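Local atomic coordinates of sensor protein (PDB entry 3BY9), a protein that probably senses C4-dicarboxylates such as succinate through this periplasmic sensor domain of the histidine kinase DctB and passes the signal on by phosphorylating a histidine. Residues S163-Q173 / A249-P257. Sequence-based numbering, arbitrary orientation. Where two conformers were deposited one is given.
Sequences SSYFVATDDHQ and ALTIRVLSP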
loop_
_atom_site.group_PDB
_atom_site.type_symbol
_atom_site.label_atom_id
_atom_site.label_comp_id
_atom_site.label_asym_id
_atom_site.label_seq_id
_atom_site.Cartn_x
_atom_site.Cartn_y
_atom_site.Cartn_z
ATOM N N SER A 163 -14.959 9.717 -17.020
ATOM C CA SER A 163 -15.583 8.795 -17.952
ATOM C C SER A 163 -15.039 7.363 -17.837
ATOM O O SER A 163 -15.509 6.478 -18.544
ATOM C CB SER A 163 -15.368 9.311 -19.422
ATOM O OG SER A 163 -13.989 9.438 -19.710
ATOM N N SER A 164 -14.117 7.139 -16.900
ATOM C CA SER A 164 -13.517 5.803 -16.708
ATOM C C SER A 164 -13.101 5.718 -15.231
ATOM O O SER A 164 -13.029 6.741 -14.534
ATOM C CB SER A 164 -12.298 5.634 -17.604
ATOM O OG SER A 164 -11.296 6.602 -17.336
ATOM N N TYR A 165 -12.842 4.502 -14.779
ATOM C CA TYR A 165 -12.507 4.267 -13.386
ATOM C C TYR A 165 -11.224 3.530 -13.298
ATOM O O TYR A 165 -10.788 2.906 -14.279
ATOM C CB TYR A 165 -13.587 3.368 -12.728
ATOM C CG TYR A 165 -14.991 3.914 -12.834
ATOM C CD1 TYR A 165 -15.527 4.732 -11.809
ATOM C CD2 TYR A 165 -15.718 3.740 -14.015
ATOM C CE1 TYR A 165 -16.780 5.375 -11.967
ATOM C CE2 TYR A 165 -16.955 4.418 -14.195
ATOM C CZ TYR A 165 -17.453 5.223 -13.156
ATOM O OH TYR A 165 -18.620 5.912 -13.379
ATOM N N PHE A 166 -10.579 3.599 -12.125
ATOM C CA PHE A 166 -9.392 2.742 -12.010
ATOM C C PHE A 166 -9.479 1.926 -10.736
ATOM O O PHE A 166 -10.185 2.274 -9.779
ATOM C CB PHE A 166 -8.074 3.556 -11.966
ATOM C CG PHE A 166 -7.646 3.928 -10.566
ATOM C CD1 PHE A 166 -6.829 3.088 -9.834
ATOM C CD2 PHE A 166 -8.122 5.100 -9.970
ATOM C CE1 PHE A 166 -6.481 3.399 -8.511
ATOM C CE2 PHE A 166 -7.782 5.419 -8.650
ATOM C CZ PHE A 166 -6.947 4.549 -7.918
ATOM N N VAL A 167 -8.806 0.775 -10.743
ATOM C CA VAL A 167 -8.646 0.042 -9.479
ATOM C C VAL A 167 -7.164 -0.393 -9.474
ATOM O O VAL A 167 -6.558 -0.478 -10.548
ATOM C CB VAL A 167 -9.466 -1.264 -9.350
ATOM C CG1 VAL A 167 -10.979 -0.896 -9.239
ATOM C CG2 VAL A 167 -9.235 -2.212 -10.568
ATOM N N ALA A 168 -6.612 -0.625 -8.276
ATOM C CA ALA A 168 -5.254 -1.185 -8.141
ATOM C C ALA A 168 -5.524 -2.470 -7.415
ATOM O O ALA A 168 -6.060 -2.461 -6.298
ATOM C CB ALA A 168 -4.360 -0.271 -7.306
ATOM N N THR A 169 -5.174 -3.606 -8.033
ATOM C CA THR A 169 -5.467 -4.913 -7.424
ATOM C C THR A 169 -4.214 -5.674 -6.975
ATOM O O THR A 169 -3.164 -5.551 -7.587
ATOM C CB THR A 169 -6.193 -5.826 -8.434
ATOM O OG1 THR A 169 -5.450 -5.824 -9.672
ATOM C CG2 THR A 169 -7.614 -5.309 -8.726
ATOM N N ASP A 170 -4.367 -6.454 -5.901
ATOM C CA ASP A 170 -3.235 -7.256 -5.431
ATOM C C ASP A 170 -3.290 -8.614 -6.130
ATOM O O ASP A 170 -4.079 -8.831 -7.064
ATOM C CB ASP A 170 -3.271 -7.411 -3.900
ATOM C CG ASP A 170 -4.409 -8.295 -3.393
ATOM O OD1 ASP A 170 -5.082 -9.010 -4.165
ATOM O OD2 ASP A 170 -4.625 -8.288 -2.156
ATOM N N ASP A 171 -2.439 -9.545 -5.682
ATOM C CA ASP A 171 -2.413 -10.857 -6.324
ATOM C C ASP A 171 -3.673 -11.729 -6.295
ATOM O O ASP A 171 -3.795 -12.639 -7.134
ATOM C CB ASP A 171 -1.221 -11.660 -5.808
ATOM C CG ASP A 171 0.094 -11.055 -6.223
ATOM O OD1 ASP A 171 0.141 -10.368 -7.270
ATOM O OD2 ASP A 171 1.095 -11.276 -5.502
ATOM N N HIS A 172 -4.581 -11.499 -5.338
ATOM C CA HIS A 172 -5.869 -12.230 -5.253
ATOM C C HIS A 172 -6.976 -11.406 -5.891
ATOM O O HIS A 172 -8.174 -11.706 -5.734
ATOM C CB HIS A 172 -6.281 -12.463 -3.790
ATOM C CG HIS A 172 -5.444 -13.472 -3.083
ATOM N ND1 HIS A 172 -5.520 -14.821 -3.358
ATOM C CD2 HIS A 172 -4.506 -13.334 -2.117
ATOM C CE1 HIS A 172 -4.665 -15.472 -2.585
ATOM N NE2 HIS A 172 -4.038 -14.594 -1.823
ATOM N N GLN A 173 -6.575 -10.346 -6.599
ATOM C CA GLN A 173 -7.468 -9.411 -7.233
ATOM C C GLN A 173 -8.290 -8.633 -6.216
ATOM O O GLN A 173 -9.416 -8.198 -6.495
ATOM C CB GLN A 173 -8.386 -10.091 -8.288
ATOM C CG GLN A 173 -7.681 -11.069 -9.216
ATOM C CD GLN A 173 -6.503 -10.467 -10.005
ATOM O OE1 GLN A 173 -5.724 -11.194 -10.649
ATOM N NE2 GLN A 173 -6.366 -9.157 -9.961
ATOM N N ALA A 249 3.877 -4.845 -6.452
ATOM C CA ALA A 249 3.028 -6.006 -6.292
ATOM C C ALA A 249 1.561 -5.592 -6.410
ATOM O O ALA A 249 0.688 -6.061 -5.666
ATOM C CB ALA A 249 3.314 -6.751 -4.966
ATOM N N LEU A 250 1.311 -4.668 -7.346
ATOM C CA LEU A 250 -0.039 -4.147 -7.656
ATOM C C LEU A 250 -0.232 -3.990 -9.163
ATOM O O LEU A 250 0.712 -3.648 -9.880
ATOM C CB LEU A 250 -0.267 -2.770 -7.038
ATOM C CG LEU A 250 -0.492 -2.668 -5.531
ATOM C CD1 LEU A 250 -0.464 -1.189 -5.110
ATOM C CD2 LEU A 250 -1.818 -3.297 -5.180
ATOM N N THR A 251 -1.451 -4.230 -9.643
ATOM C CA THR A 251 -1.737 -4.063 -11.075
ATOM C C THR A 251 -2.740 -2.897 -11.152
ATOM O O THR A 251 -3.736 -2.906 -10.453
ATOM C CB THR A 251 -2.378 -5.342 -11.697
ATOM O OG1 THR A 251 -1.413 -6.429 -11.646
ATOM C CG2 THR A 251 -2.755 -5.112 -13.200
ATOM N N ILE A 252 -2.454 -1.930 -12.017
ATOM C CA ILE A 252 -3.352 -0.777 -12.208
ATOM C C ILE A 252 -4.289 -1.134 -13.363
ATOM O O ILE A 252 -3.849 -1.660 -14.386
ATOM C CB ILE A 252 -2.565 0.478 -12.600
ATOM C CG1 ILE A 252 -1.423 0.708 -11.603
ATOM C CG2 ILE A 252 -3.495 1.681 -12.672
ATOM C CD1 ILE A 252 -0.464 1.760 -12.076
ATOM N N ARG A 253 -5.584 -0.838 -13.215
ATOM C CA ARG A 253 -6.523 -1.172 -14.276
ATOM C C ARG A 253 -7.455 -0.038 -14.530
ATOM O O ARG A 253 -7.924 0.588 -13.568
ATOM C CB ARG A 253 -7.353 -2.388 -13.820
ATOM C CG ARG A 253 -6.429 -3.546 -13.314
ATOM C CD ARG A 253 -7.280 -4.777 -12.974
ATOM N NE ARG A 253 -6.564 -5.942 -12.412
ATOM C CZ ARG A 253 -6.239 -7.006 -13.146
ATOM N NH1 ARG A 253 -6.498 -7.018 -14.458
ATOM N NH2 ARG A 253 -5.805 -8.106 -12.553
ATOM N N VAL A 254 -7.707 0.244 -15.807
ATOM C CA VAL A 254 -8.652 1.315 -16.148
ATOM C C VAL A 254 -9.882 0.613 -16.741
ATOM O O VAL A 254 -9.770 -0.305 -17.575
ATOM C CB VAL A 254 -8.015 2.346 -17.125
ATOM C CG1 VAL A 254 -7.415 1.681 -18.360
ATOM C CG2 VAL A 254 -9.093 3.359 -17.600
ATOM N N LEU A 255 -11.064 1.020 -16.258
ATOM C CA LEU A 255 -12.331 0.391 -16.659
ATOM C C LEU A 255 -13.240 1.410 -17.318
ATOM O O LEU A 255 -13.439 2.490 -16.763
ATOM C CB LEU A 255 -13.092 -0.108 -15.441
ATOM C CG LEU A 255 -12.659 -1.357 -14.695
ATOM C CD1 LEU A 255 -11.289 -1.085 -14.108
ATOM C CD2 LEU A 255 -13.627 -1.662 -13.553
ATOM N N SER A 256 -13.737 1.078 -18.505
ATOM C CA SER A 256 -14.693 1.941 -19.248
ATOM C C SER A 256 -15.944 1.121 -19.508
ATOM O O SER A 256 -15.877 -0.013 -19.974
ATOM C CB SER A 256 -14.099 2.376 -20.612
ATOM O OG SER A 256 -13.057 3.337 -20.470
ATOM N N PRO A 257 -17.129 1.666 -19.179
ATOM C CA PRO A 257 -18.372 0.914 -19.415
ATOM C C PRO A 257 -18.454 0.498 -20.877
ATOM O O PRO A 257 -18.189 1.298 -21.784
ATOM C CB PRO A 257 -19.467 1.947 -19.083
ATOM C CG PRO A 257 -18.826 2.773 -17.988
ATOM C CD PRO A 257 -17.389 2.962 -18.501
HETATM O O HOH W 1 -13.868 5.747 -20.910
HETATM O O HOH W 2 -1.141 -7.538 -8.913
HETATM O O HOH W 3 -0.057 -8.436 -4.174
#
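The guanidinium of R253 has T251 CG2 over the centre of one face, 3.9 Å above the plane, while T169 meets its edge. There NE gives a nearly straight hydrogen bond to T169 OG1 (3.0 Å, 168° at the hydrogen), close to the guanidinium plane. R253 reaches this point because its chain runs extended from CG to NE, crossing V167, whose CG2 packs 3.8 Å from R253 CB. T169 presents OG1 by tucking it between its own backbone N and carbonyl carbon (chi1 50°). NH2 lies next to the side-chain amide of Q173 and is hydrogen-bonded to the backbone O of L219, so the bonds of NE to T169 OG1 and of NH2 to L219 O fix the rotation of the group. At the Y165 ring, L255 O lies near the plane at the edge; R253 O approaches the F166 ring obliquely, and the F166 ring turns from the partner strand and packs against the rings of F19 and W159.

The backbones form an antiparallel ladder. Y165–L255, V167–R253 and T169–T251 are hydrogen-bonded pairs, each with two N-H···O bonds; the shortest, 2.7 Å, runs from L255 N to Y165 O. F166–V254 and A168–I252 are the non-hydrogen-bonded pairs between them, their side chains on the face where I252 and V254 touch helix 5-27. Water bridges T169 O to T251 OG1. Strand 165-169 also bonds on its other side to residues 176-179. This antiparallel sheet against the long helix 5-27 is consistent with the second, PAS-like (PDC) subdomain of DctB-type sensors; succinate-binding residues such as K149 lie in the other subdomain.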